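Local coordinates for threonine synthase (Brucella melitensis bv. 1, PDB 4F4F), which probably catalyses the pyridoxal-phosphate-dependent conversion of O-phospho-L-homoserine and water to L-threonine and phosphate, the last step of threonine biosynthesis, at residues 9-14 / 32-37; 238-243 / 274-279; 251-256 / 406-411. All blocks are in the same frame, centred on the assembly; numbering follows the deposited sequence.

Interaction 1 (9-14 / 32-37)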
ATOM      1  N   VAL A   9      -4.740 -10.447 -16.277  1.00 11.24           N
ATOM      2  CA  VAL A   9      -6.129 -10.869 -16.393  1.00 11.12           C
ATOM      3  C   VAL A   9      -6.936 -10.319 -15.197  1.00 10.88           C
ATOM      4  O   VAL A   9      -6.368 -10.045 -14.130  1.00 10.73           O
ATOM      5  CB  VAL A   9      -6.262 -12.416 -16.466  1.00 11.24           C
ATOM      6  CG1 VAL A   9      -5.448 -12.954 -17.675  1.00 12.11           C
ATOM      7  CG2 VAL A   9      -5.855 -13.068 -15.147  1.00 10.03           C
ATOM      8  N   SER A  10      -8.251 -10.159 -15.378  1.00 10.63           N
ATOM      9  CA  SER A  10      -9.107  -9.687 -14.302  1.00 10.68           C
ATOM     10  C   SER A  10      -9.594 -10.806 -13.420  1.00 10.54           C
ATOM     11  O   SER A  10      -9.985 -11.900 -13.901  1.00 11.01           O
ATOM     12  CB  SER A  10     -10.335  -8.963 -14.888  1.00 11.72           C
ATOM     13  OG  SER A  10     -11.215  -8.559 -13.873  1.00 11.73           O
ATOM     14  N   THR A  11      -9.679 -10.513 -12.140  1.00 10.35           N
ATOM     15  CA  THR A  11     -10.391 -11.374 -11.221  1.00 10.41           C
ATOM     16  C   THR A  11     -11.854 -11.708 -11.584  1.00 10.97           C
ATOM     17  O   THR A  11     -12.396 -12.669 -11.017  1.00 10.98           O
ATOM     18  CB  THR A  11     -10.368 -10.797  -9.795  1.00 10.64           C
ATOM     19  OG1 THR A  11     -10.959  -9.486  -9.794  1.00 10.50           O
ATOM     20  CG2 THR A  11      -8.891 -10.771  -9.216  1.00 10.44           C
ATOM     21  N   ARG A  12     -12.504 -10.931 -12.453  1.00 11.33           N
ATOM     22  CA  ARG A  12     -13.893 -11.187 -12.802  1.00 12.36           C
ATOM     23  C   ARG A  12     -14.048 -11.799 -14.194  1.00 13.01           C
ATOM     24  O   ARG A  12     -15.168 -12.009 -14.694  1.00 13.97           O
ATOM     25  CB  ARG A  12     -14.763  -9.926 -12.587  1.00 12.80           C
ATOM     26  CG  ARG A  12     -14.801  -9.614 -11.078  1.00 12.41           C
ATOM     27  CD  ARG A  12     -15.837  -8.575 -10.643  1.00 13.01           C
ATOM     28  NE  ARG A  12     -15.460  -8.045  -9.324  1.00 13.02           N
ATOM     29  CZ  ARG A  12     -16.142  -7.124  -8.660  1.00 13.72           C
ATOM     30  NH1 ARG A  12     -17.236  -6.595  -9.198  1.00 14.00           N
ATOM     31  NH2 ARG A  12     -15.694  -6.703  -7.477  1.00 14.07           N
ATOM     32  N   GLY A  13     -12.911 -12.093 -14.811  1.00 13.56           N
ATOM     33  CA  GLY A  13     -12.840 -12.955 -16.007  1.00 14.47           C
ATOM     34  C   GLY A  13     -13.334 -12.465 -17.362  1.00 16.10           C
ATOM     35  O   GLY A  13     -13.348 -13.263 -18.309  1.00 16.74           O
ATOM     36  N   GLU A  14     -13.783 -11.220 -17.478  1.00 16.33           N
ATOM     37  CA  GLU A  14     -14.388 -10.758 -18.744  1.00 18.22           C
ATOM     38  C   GLU A  14     -13.908  -9.383 -19.144  1.00 18.94           C
ATOM     39  O   GLU A  14     -14.662  -8.613 -19.719  1.00 21.92           O
ATOM     40  CB  GLU A  14     -15.908 -10.673 -18.611  1.00 19.07           C
ATOM     41  CG  GLU A  14     -16.500 -11.896 -17.975  1.00 19.38           C
ATOM     42  CD  GLU A  14     -17.996 -11.901 -18.019  1.00 20.07           C
ATOM     43  OE1 GLU A  14     -18.648 -11.088 -17.339  1.00 19.83           O
ATOM     44  OE2 GLU A  14     -18.482 -12.759 -18.751  1.00 22.66           O
ATOM     45  N   GLY A  32     -15.119  -4.676 -13.693  1.00 15.96           N
ATOM     46  CA  GLY A  32     -15.203  -4.396 -12.291  1.00 15.99           C
ATOM     47  C   GLY A  32     -14.194  -5.120 -11.419  1.00 14.62           C
ATOM     48  O   GLY A  32     -14.128  -4.862 -10.234  1.00 14.74           O
ATOM     49  N   GLY A  33     -13.411  -6.024 -11.994  1.00 13.70           N
ATOM     50  CA  GLY A  33     -12.388  -6.711 -11.277  1.00 12.87           C
ATOM     51  C   GLY A  33     -11.038  -6.043 -11.217  1.00 12.73           C
ATOM     52  O   GLY A  33     -10.864  -4.897 -11.651  1.00 13.32           O
ATOM     53  N   LEU A  34     -10.089  -6.801 -10.677  1.00 11.94           N
ATOM     54  CA  LEU A  34      -8.756  -6.336 -10.420  1.00 12.01           C
ATOM     55  C   LEU A  34      -7.787  -7.141 -11.266  1.00 11.29           C
ATOM     56  O   LEU A  34      -7.958  -8.348 -11.444  1.00 10.16           O
ATOM     57  CB  LEU A  34      -8.421  -6.503  -8.944  1.00 12.45           C
ATOM     58  CG  LEU A  34      -9.367  -5.801  -7.956  1.00 13.44           C
ATOM     59  CD1 LEU A  34      -8.984  -6.179  -6.521  1.00 13.71           C
ATOM     60  CD2 LEU A  34      -9.300  -4.316  -8.185  1.00 14.28           C
ATOM     61  N   TYR A  35      -6.767  -6.462 -11.782  1.00 11.53           N
ATOM     62  CA  TYR A  35      -5.760  -7.140 -12.606  1.00 11.37           C
ATOM     63  C   TYR A  35      -4.703  -7.916 -11.819  1.00 11.25           C
ATOM     64  O   TYR A  35      -4.193  -7.447 -10.807  1.00 11.66           O
ATOM     65  CB  TYR A  35      -5.108  -6.139 -13.580  1.00 11.79           C
ATOM     66  CG  TYR A  35      -5.950  -5.934 -14.802  1.00 12.42           C
ATOM     67  CD1 TYR A  35      -6.083  -6.950 -15.723  1.00 12.36           C
ATOM     68  CD2 TYR A  35      -6.619  -4.740 -15.048  1.00 13.34           C
ATOM     69  CE1 TYR A  35      -6.859  -6.822 -16.840  1.00 13.10           C
ATOM     70  CE2 TYR A  35      -7.391  -4.576 -16.198  1.00 14.12           C
ATOM     71  CZ  TYR A  35      -7.495  -5.620 -17.108  1.00 13.87           C
ATOM     72  OH  TYR A  35      -8.259  -5.529 -18.279  1.00 14.62           O
ATOM     73  N   LEU A  36      -4.386  -9.110 -12.320  1.00 10.99           N
ATOM     74  CA  LEU A  36      -3.334  -9.957 -11.776  1.00 10.92           C
ATOM     75  C   LEU A  36      -2.531 -10.573 -12.904  1.00 10.71           C
ATOM     76  O   LEU A  36      -3.047 -10.755 -13.997  1.00 10.81           O
ATOM     77  CB  LEU A  36      -3.913 -11.100 -10.950  1.00 10.73           C
ATOM     78  CG  LEU A  36      -4.459 -10.799  -9.571  1.00 11.22           C
ATOM     79  CD1 LEU A  36      -5.254 -12.029  -9.057  1.00 10.95           C
ATOM     80  CD2 LEU A  36      -3.324 -10.411  -8.626  1.00 11.40           C
ATOM     81  N   PRO A  37      -1.254 -10.916 -12.637  1.00 11.08           N
ATOM     82  CA  PRO A  37      -0.484 -11.595 -13.644  1.00 11.77           C
ATOM     83  C   PRO A  37      -1.120 -12.881 -14.109  1.00 12.13           C
ATOM     84  O   PRO A  37      -1.659 -13.606 -13.310  1.00 12.15           O
ATOM     85  CB  PRO A  37       0.868 -11.882 -12.976  1.00 11.71           C
ATOM     86  CG  PRO A  37       0.858 -11.212 -11.711  1.00 11.81           C
ATOM     87  CD  PRO A  37      -0.460 -10.582 -11.441  1.00 11.50           C
TER

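Interaction 2 (238-243 / 274-279)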
ATOM      1  N   TYR A 238      10.479  -6.154  -0.860  1.00 10.40           N
ATOM      2  CA  TYR A 238      11.031  -6.171   0.485  1.00 10.59           C
ATOM      3  C   TYR A 238      10.817  -7.515   1.200  1.00 10.24           C
ATOM      4  O   TYR A 238      11.521  -7.834   2.154  1.00  9.97           O
ATOM      5  CB  TYR A 238      10.623  -4.983   1.317  1.00 11.11           C
ATOM      6  CG  TYR A 238       9.163  -4.710   1.385  1.00 11.62           C
ATOM      7  CD1 TYR A 238       8.323  -5.525   2.106  1.00 11.78           C
ATOM      8  CD2 TYR A 238       8.639  -3.560   0.828  1.00 12.21           C
ATOM      9  CE1 TYR A 238       6.956  -5.242   2.185  1.00 12.32           C
ATOM     10  CE2 TYR A 238       7.294  -3.277   0.924  1.00 12.58           C
ATOM     11  CZ  TYR A 238       6.469  -4.119   1.591  1.00 12.75           C
ATOM     12  OH  TYR A 238       5.109  -3.794   1.681  1.00 14.48           O
ATOM     13  N   TYR A 239       9.884  -8.311   0.699  1.00  9.83           N
ATOM     14  CA  TYR A 239       9.789  -9.700   1.181  1.00  9.78           C
ATOM     15  C   TYR A 239      11.031 -10.491   0.784  1.00  9.66           C
ATOM     16  O   TYR A 239      11.639 -11.145   1.622  1.00  9.70           O
ATOM     17  CB  TYR A 239       8.539 -10.385   0.672  1.00  9.70           C
ATOM     18  CG  TYR A 239       7.312  -9.814   1.270  1.00  9.65           C
ATOM     19  CD1 TYR A 239       6.818 -10.297   2.468  1.00  9.77           C
ATOM     20  CD2 TYR A 239       6.623  -8.793   0.638  1.00  9.66           C
ATOM     21  CE1 TYR A 239       5.674  -9.767   3.020  1.00  9.74           C
ATOM     22  CE2 TYR A 239       5.499  -8.221   1.207  1.00  9.72           C
ATOM     23  CZ  TYR A 239       5.025  -8.748   2.395  1.00  9.88           C
ATOM     24  OH  TYR A 239       3.893  -8.253   2.936  1.00  9.96           O
ATOM     25  N   PHE A 240      11.474 -10.348  -0.462  1.00  9.73           N
ATOM     26  CA  PHE A 240      12.749 -10.905  -0.866  1.00  9.79           C
ATOM     27  C   PHE A 240      13.957 -10.379  -0.077  1.00  9.92           C
ATOM     28  O   PHE A 240      14.795 -11.162   0.392  1.00  9.89           O
ATOM     29  CB  PHE A 240      13.000 -10.693  -2.374  1.00  9.97           C
ATOM     30  CG  PHE A 240      12.263 -11.695  -3.258  1.00  9.96           C
ATOM     31  CD1 PHE A 240      10.929 -11.502  -3.603  1.00  9.83           C
ATOM     32  CD2 PHE A 240      12.912 -12.798  -3.762  1.00 10.25           C
ATOM     33  CE1 PHE A 240      10.268 -12.392  -4.433  1.00  9.87           C
ATOM     34  CE2 PHE A 240      12.244 -13.708  -4.559  1.00 10.27           C
ATOM     35  CZ  PHE A 240      10.932 -13.506  -4.903  1.00 10.09           C
ATOM     36  N   THR A 241      14.081  -9.069   0.045  1.00  9.98           N
ATOM     37  CA  THR A 241      15.292  -8.508   0.678  1.00 10.29           C
ATOM     38  C   THR A 241      15.365  -8.901   2.171  1.00 10.36           C
ATOM     39  O   THR A 241      16.432  -9.281   2.675  1.00 10.82           O
ATOM     40  CB  THR A 241      15.425  -7.001   0.446  1.00 10.47           C
ATOM     41  OG1 THR A 241      14.304  -6.296   1.042  1.00 10.29           O
ATOM     42  CG2 THR A 241      15.544  -6.698  -1.083  1.00 10.36           C
ATOM     43  N   ALA A 242      14.256  -8.794   2.887  1.00 10.11           N
ATOM     44  CA  ALA A 242      14.214  -9.250   4.281  1.00 10.20           C
ATOM     45  C   ALA A 242      14.546 -10.738   4.402  1.00 10.28           C
ATOM     46  O   ALA A 242      15.367 -11.121   5.231  1.00 10.32           O
ATOM     47  CB  ALA A 242      12.843  -8.964   4.889  1.00 10.18           C
ATOM     48  N   ALA A 243      13.940 -11.575   3.560  1.00 10.12           N
ATOM     49  CA  ALA A 243      14.141 -13.017   3.645  1.00 10.29           C
ATOM     50  C   ALA A 243      15.592 -13.363   3.286  1.00 10.56           C
ATOM     51  O   ALA A 243      16.197 -14.262   3.897  1.00 10.71           O
ATOM     52  CB  ALA A 243      13.163 -13.785   2.745  1.00 10.17           C
ATOM     53  N   MET A 274       6.165 -16.765  -6.342  1.00 10.63           N
ATOM     54  CA  MET A 274       7.347 -16.701  -7.193  1.00 10.93           C
ATOM     55  C   MET A 274       8.460 -17.677  -6.764  1.00 11.01           C
ATOM     56  O   MET A 274       9.387 -17.891  -7.524  1.00 11.32           O
ATOM     57  CB  MET A 274       7.922 -15.298  -7.241  1.00 10.85           C
ATOM     58  CG  MET A 274       6.990 -14.269  -7.855  1.00 10.91           C
ATOM     59  SD  MET A 274       7.592 -12.608  -7.560  1.00 10.98           S
ATOM     60  CE  MET A 274       9.044 -12.625  -8.632  1.00 10.97           C
ATOM     61  N   GLY A 275       8.355 -18.246  -5.557  1.00 10.96           N
ATOM     62  CA  GLY A 275       9.320 -19.242  -5.059  1.00 11.30           C
ATOM     63  C   GLY A 275      10.025 -18.872  -3.770  1.00 11.30           C
ATOM     64  O   GLY A 275      10.801 -19.643  -3.270  1.00 11.80           O
ATOM     65  N   LEU A 276       9.754 -17.694  -3.201  1.00 11.07           N
ATOM     66  CA  LEU A 276      10.351 -17.348  -1.939  1.00 10.94           C
ATOM     67  C   LEU A 276       9.817 -18.257  -0.831  1.00 11.34           C
ATOM     68  O   LEU A 276       8.591 -18.329  -0.586  1.00 11.33           O
ATOM     69  CB  LEU A 276      10.116 -15.871  -1.621  1.00 10.47           C
ATOM     70  CG  LEU A 276      10.934 -15.332  -0.451  1.00 10.49           C
ATOM     71  CD1 LEU A 276      12.452 -15.349  -0.761  1.00 10.60           C
ATOM     72  CD2 LEU A 276      10.426 -13.918  -0.093  1.00 10.16           C
ATOM     73  N   PRO A 277      10.729 -18.950  -0.112  1.00 11.98           N
ATOM     74  CA  PRO A 277      10.228 -19.845   0.924  1.00 12.50           C
ATOM     75  C   PRO A 277       9.630 -19.110   2.137  1.00 12.90           C
ATOM     76  O   PRO A 277      10.357 -18.486   2.913  1.00 13.23           O
ATOM     77  CB  PRO A 277      11.470 -20.638   1.316  1.00 12.83           C
ATOM     78  CG  PRO A 277      12.318 -20.600   0.090  1.00 12.75           C
ATOM     79  CD  PRO A 277      12.169 -19.191  -0.369  1.00 12.28           C
ATOM     80  N   ILE A 278       8.318 -19.190   2.279  1.00 13.31           N
ATOM     81  CA  ILE A 278       7.608 -18.465   3.327  1.00 13.63           C
ATOM     82  C   ILE A 278       6.828 -19.492   4.102  1.00 14.61           C
ATOM     83  O   ILE A 278       6.223 -20.422   3.521  1.00 15.09           O
ATOM     84  CB  ILE A 278       6.703 -17.348   2.744  1.00 13.27           C
ATOM     85  CG1 ILE A 278       7.570 -16.173   2.255  1.00 12.98           C
ATOM     86  CG2 ILE A 278       5.700 -16.812   3.753  1.00 12.72           C
ATOM     87  CD1 ILE A 278       6.801 -15.082   1.541  1.00 12.93           C
ATOM     88  N   GLU A 279       6.847 -19.353   5.411  1.00 15.34           N
ATOM     89  CA  GLU A 279       6.148 -20.284   6.282  1.00 16.23           C
ATOM     90  C   GLU A 279       4.761 -19.693   6.540  1.00 16.33           C
ATOM     91  O   GLU A 279       3.802 -20.057   5.862  1.00 17.11           O
ATOM     92  CB  GLU A 279       6.985 -20.560   7.537  1.00 17.85           C
ATOM     93  CG  GLU A 279       6.302 -21.328   8.673  1.00 19.32           C
ATOM     94  CD  GLU A 279       7.296 -21.855   9.726  1.00 20.86           C
ATOM     95  OE1 GLU A 279       7.320 -21.441  10.949  1.00 23.03           O
ATOM     96  OE2 GLU A 279       8.067 -22.723   9.314  1.00 21.94           O
TER

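Interaction 3 (251-256 / 406-411)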
ATOM      1  N   ARG A 251      16.299 -21.307   4.511  1.00 16.83           N
ATOM      2  CA  ARG A 251      15.251 -21.543   5.487  1.00 17.26           C
ATOM      3  C   ARG A 251      14.067 -20.646   5.158  1.00 15.90           C
ATOM      4  O   ARG A 251      14.225 -19.585   4.565  1.00 15.58           O
ATOM      5  CB  ARG A 251      15.772 -21.320   6.901  1.00 18.12           C
ATOM      6  CG  ARG A 251      16.121 -19.912   7.234  1.00 18.68           C
ATOM      7  CD  ARG A 251      16.461 -19.816   8.697  1.00 19.80           C
ATOM      8  NE  ARG A 251      16.990 -18.517   9.031  1.00 20.18           N
ATOM      9  CZ  ARG A 251      17.005 -18.006  10.248  1.00 20.56           C
ATOM     10  NH1 ARG A 251      17.527 -16.822  10.424  1.00 20.72           N
ATOM     11  NH2 ARG A 251      16.515 -18.673  11.296  1.00 21.51           N
ATOM     12  N   ALA A 252      12.889 -21.097   5.538  1.00 15.45           N
ATOM     13  CA  ALA A 252      11.679 -20.328   5.319  1.00 14.73           C
ATOM     14  C   ALA A 252      11.588 -19.206   6.340  1.00 14.04           C
ATOM     15  O   ALA A 252      12.081 -19.326   7.477  1.00 14.32           O
ATOM     16  CB  ALA A 252      10.482 -21.250   5.445  1.00 15.13           C
ATOM     17  N   VAL A 253      10.906 -18.148   5.952  1.00 13.15           N
ATOM     18  CA  VAL A 253      10.718 -16.958   6.771  1.00 12.75           C
ATOM     19  C   VAL A 253       9.226 -16.687   6.882  1.00 12.49           C
ATOM     20  O   VAL A 253       8.457 -17.002   5.959  1.00 12.41           O
ATOM     21  CB  VAL A 253      11.468 -15.756   6.133  1.00 12.32           C
ATOM     22  CG1 VAL A 253      11.162 -14.445   6.889  1.00 12.09           C
ATOM     23  CG2 VAL A 253      12.980 -16.015   6.158  1.00 12.30           C
ATOM     24  N   SER A 254       8.796 -16.161   8.026  1.00 12.63           N
ATOM     25  CA  SER A 254       7.401 -15.777   8.224  1.00 12.56           C
ATOM     26  C   SER A 254       7.256 -14.263   8.295  1.00 12.14           C
ATOM     27  O   SER A 254       8.190 -13.533   8.702  1.00 12.02           O
ATOM     28  CB  SER A 254       6.812 -16.434   9.483  1.00 12.93           C
ATOM     29  OG  SER A 254       6.731 -17.826   9.333  1.00 13.54           O
ATOM     30  N   PHE A 255       6.092 -13.782   7.889  1.00 11.70           N
ATOM     31  CA  PHE A 255       5.800 -12.362   7.921  1.00 11.55           C
ATOM     32  C   PHE A 255       4.455 -12.065   8.566  1.00 11.98           C
ATOM     33  O   PHE A 255       3.455 -12.730   8.284  1.00 12.05           O
ATOM     34  CB  PHE A 255       5.778 -11.771   6.524  1.00 11.29           C
ATOM     35  CG  PHE A 255       7.104 -11.825   5.805  1.00 11.09           C
ATOM     36  CD1 PHE A 255       7.490 -12.951   5.116  1.00 11.12           C
ATOM     37  CD2 PHE A 255       7.943 -10.735   5.808  1.00 11.22           C
ATOM     38  CE1 PHE A 255       8.681 -12.986   4.427  1.00 11.07           C
ATOM     39  CE2 PHE A 255       9.157 -10.768   5.146  1.00 11.04           C
ATOM     40  CZ  PHE A 255       9.518 -11.903   4.455  1.00 11.03           C
ATOM     41  N   THR A 256       4.425 -11.009   9.368  1.00 12.30           N
ATOM     42  CA  THR A 256       3.180 -10.468   9.870  1.00 12.45           C
ATOM     43  C   THR A 256       3.020  -9.046   9.372  1.00 12.34           C
ATOM     44  O   THR A 256       3.932  -8.230   9.480  1.00 12.23           O
ATOM     45  CB  THR A 256       3.141 -10.524  11.422  1.00 12.87           C
ATOM     46  OG1 THR A 256       3.297 -11.878  11.849  1.00 12.88           O
ATOM     47  CG2 THR A 256       1.810  -9.959  11.996  1.00 13.08           C
ATOM     48  N   THR A 406       9.324 -22.675  13.825  1.00 28.27           N
ATOM     49  CA  THR A 406      10.680 -22.333  14.108  1.00 26.85           C
ATOM     50  C   THR A 406      11.164 -21.216  13.171  1.00 22.69           C
ATOM     51  O   THR A 406      12.222 -20.660  13.392  1.00 23.10           O
ATOM     52  CB  THR A 406      11.569 -23.585  13.963  1.00 28.31           C
ATOM     53  OG1 THR A 406      11.720 -23.905  12.582  1.00 28.74           O
ATOM     54  CG2 THR A 406      10.899 -24.785  14.673  1.00 28.91           C
ATOM     55  N   ALA A 407      10.396 -20.872  12.145  1.00 19.83           N
ATOM     56  CA  ALA A 407      10.832 -19.811  11.241  1.00 17.80           C
ATOM     57  C   ALA A 407      11.041 -18.482  11.966  1.00 16.56           C
ATOM     58  O   ALA A 407      10.285 -18.149  12.874  1.00 16.42           O
ATOM     59  CB  ALA A 407       9.836 -19.620  10.106  1.00 17.16           C
ATOM     60  N   PRO A 408      12.020 -17.684  11.512  1.00 15.50           N
ATOM     61  CA  PRO A 408      12.111 -16.315  11.979  1.00 14.92           C
ATOM     62  C   PRO A 408      10.908 -15.498  11.528  1.00 14.19           C
ATOM     63  O   PRO A 408      10.393 -15.696  10.415  1.00 13.84           O
ATOM     64  CB  PRO A 408      13.341 -15.785  11.255  1.00 14.89           C
ATOM     65  CG  PRO A 408      13.438 -16.613  10.031  1.00 14.75           C
ATOM     66  CD  PRO A 408      13.009 -17.960  10.446  1.00 15.16           C
ATOM     67  N   MET A 409      10.468 -14.607  12.414  1.00 13.69           N
ATOM     68  CA  MET A 409       9.322 -13.737  12.149  1.00 13.33           C
ATOM     69  C   MET A 409       9.785 -12.318  11.834  1.00 12.87           C
ATOM     70  O   MET A 409      10.534 -11.689  12.608  1.00 13.03           O
ATOM     71  CB  MET A 409       8.400 -13.717  13.378  1.00 13.88           C
ATOM     72  CG  MET A 409       7.149 -12.857  13.206  1.00 14.11           C
ATOM     73  SD  MET A 409       6.112 -13.372  11.820  1.00 14.21           S
ATOM     74  CE  MET A 409       5.366 -14.831  12.521  1.00 13.92           C
ATOM     75  N   VAL A 410       9.299 -11.806  10.718  1.00 12.21           N
ATOM     76  CA  VAL A 410       9.510 -10.459  10.321  1.00 11.69           C
ATOM     77  C   VAL A 410       8.172  -9.752  10.411  1.00 11.62           C
ATOM     78  O   VAL A 410       7.168 -10.189   9.789  1.00 11.23           O
ATOM     79  CB  VAL A 410      10.019 -10.409   8.891  1.00 11.42           C
ATOM     80  CG1 VAL A 410      10.136  -8.954   8.439  1.00 11.25           C
ATOM     81  CG2 VAL A 410      11.366 -11.157   8.779  1.00 11.52           C
ATOM     82  N   VAL A 411       8.128  -8.704  11.215  1.00 11.70           N
ATOM     83  CA  VAL A 411       6.923  -7.905  11.384  1.00 11.76           C
ATOM     84  C   VAL A 411       7.154  -6.619  10.601  1.00 11.54           C
ATOM     85  O   VAL A 411       8.135  -5.934  10.821  1.00 11.62           O
ATOM     86  CB  VAL A 411       6.686  -7.538  12.867  1.00 12.12           C
ATOM     87  CG1 VAL A 411       5.407  -6.746  13.037  1.00 12.34           C
ATOM     88  CG2 VAL A 411       6.671  -8.785  13.755  1.00 12.38           C
TER
HETATM   89  O   HOH W   1      14.690 -21.067  11.079  1.00 20.24           O

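Interaction 1 (9-14 / 32-37)
Val-9 and Leu-36 face each other as an antiparallel hydrogen-bonded pair, and Val-9 gives up more surface to the contact than any other residue. Its N donates to Leu-36 O over 2.9 Å, and the return bond runs from Leu-36 N to Val-9 O over 2.8 Å, so the two strands of this small antiparallel sheet are locked in register. The Val-9 side chain leans on backbone, its CG2 resting against Leu-36 O.

Thr-11, second in buried area, is gripped twice. Its N donates to Leu-34 O, the donor tilted from the carbonyl plane, while Leu-34 N answers with an almost straight bond, 172° at the hydrogen, to Thr-11 OG1 at 3.0 Å. That second bond exists because OG1 stands between the backbone N and the carbonyl carbon of its own residue (chi1 58°), where it takes the place a strand carbonyl would fill. The same rotation sends CG2 toward Leu-36, whose CD1 it meets at 3.9 Å.

The chain turns from Ser-10 to Gly-13 in a type I turn, yet Arg-12 still faces the partner segment. Ser-10 OG accepts from Arg-12 N in an ST turn and also hydrogen-bonds Asp-31 OD1, which Gly-33 N uses too. Gly-33 CA lies 3.4 Å from Ser-10 OG. Arg-12 reaches out extended and lays one face of its guanidinium over Gly-32 O, with CZ 3.4 Å from that oxygen.

Glu-322, on helix 321-328, takes both Arg-12 NE in a salt bridge and Thr-11 OG1 in a hydrogen bond. Leu-36 packs on Phe-326 of that helix and on Trp-229 of helix 229-232, while Arg-12 touches Met-340 of helix 333-346; the two-stranded N-terminal sheet is thus laid against three helices.

Interaction 2 (238-243 / 274-279)
A Schellman motif closes helix 263-274, and the residues on both sides of its glycine, Gly-275, reach across to helix 236-245. Leu-276 does most of the work. Its CG is swung opposite the main-chain nitrogen (chi1 -168°), which carries both methyls to the helix between Tyr-239, Phe-240 and Ala-243. Leu-276 CD2 comes up to the backbone at Tyr-239 O, 3.5 Å away. Leu-276 CD1 touches Ala-243 CB at 3.9 Å and Phe-240 CD2 at 4.0 Å. Leu-276 CB sits over one face of the Phe-240 ring, offset toward the rim, and the two side chains overlap while running in opposite senses.

Strand 253-258, helix 263-274 and strand 278-285 form a beta-alpha-beta unit, its two strands parallel neighbours in the mixed sheet, and this turn is its helix-to-strand link. Gly-275, with its positive phi (121°), ends the helix and lets the chain leave it toward the strand. Before it, Met-274 crosses Phe-240 at about a right angle; an extended chi2 of 168° helps carry its SD to 4.1 Å from Phe-240 CE1, an oblique Met-aromatic contact.

Ala-271, on helix 263-274, touches Tyr-239, Phe-240 and Leu-276 alike, while Val-63 of helix 56-64 also packs on Phe-240. Tyr-239 OH is hydrogen-bonded to the backbone O of Asp-264, a pyridoxal-phosphate-binding residue, and its ring meets Phe-255 edge-to-face.

Interaction 3 (251-256 / 406-411)
Arg-251 starts the contact by laying one face of its guanidinium over the ring of Pro-408, whose CG stands 3.8 Å from Arg-251 CZ. At the guanidinium edge, in plane, a water accepts from NH2 and makes a weak bond on to Thr-406 O; NE is held by Leu-246 O. Next, Ala-252 O rests 3.4 Å from Pro-408 CD. Val-253 splits its branches: CG2 meets Pro-408 CG, and CG1, anti to the backbone N (chi1 174°), reaches Val-410 CG2 at 3.8 Å.

From Ser-254 the backbones run as parallel neighbours in the mixed sheet, where strand 253-258 lies between 409-413 and 278-285; strand 409-413 leads on to Thr-414, a cofactor-binding residue. Ser-254 N donates to Pro-408 O and Ser-254 O receives Val-410 N, each at 2.9 Å. The Ser-254 hydroxyl is turned to Gln-280 N on the strand beyond. Phe-255 lies alongside Val-410, with Phe-255 CD2 3.7 Å from Val-410 CB. Thr-256 N carries the ladder on by bonding to Val-410 O. On the face shared with Ser-254, the chi2 bend of Met-409 (59°) sets SD 3.2 Å from Thr-256 OG1, and chi3 turns CE back toward Ser-254 CB.

Three main-chain bonds and apolar contacts thus join the strands, while the buried Thr-256 OG1 has no partner in the model and lies against sulfur, probably a small cost in polar satisfaction.

Interactions 2 and 3 share one sheet and touch directly: strand 278-285, entered at the end of segment 274-279, lies beside strand 253-258, and Glu-279 N and Pro-277 O both probably bond to the backbone of Val-253. Interaction 1 stands apart, about 30 Å from interaction 3 between centres, in the small N-terminal sheet. All three are largely buried, though interaction 3 runs out to solvent at Arg-251. Their chemistry follows their place. Interaction 2, helix against turn, is wholly apolar across its segments; interactions 1 and 3 are backbone ladders, antiparallel and parallel respectively, and interaction 1 adds a threonine hydroxyl to its ladder.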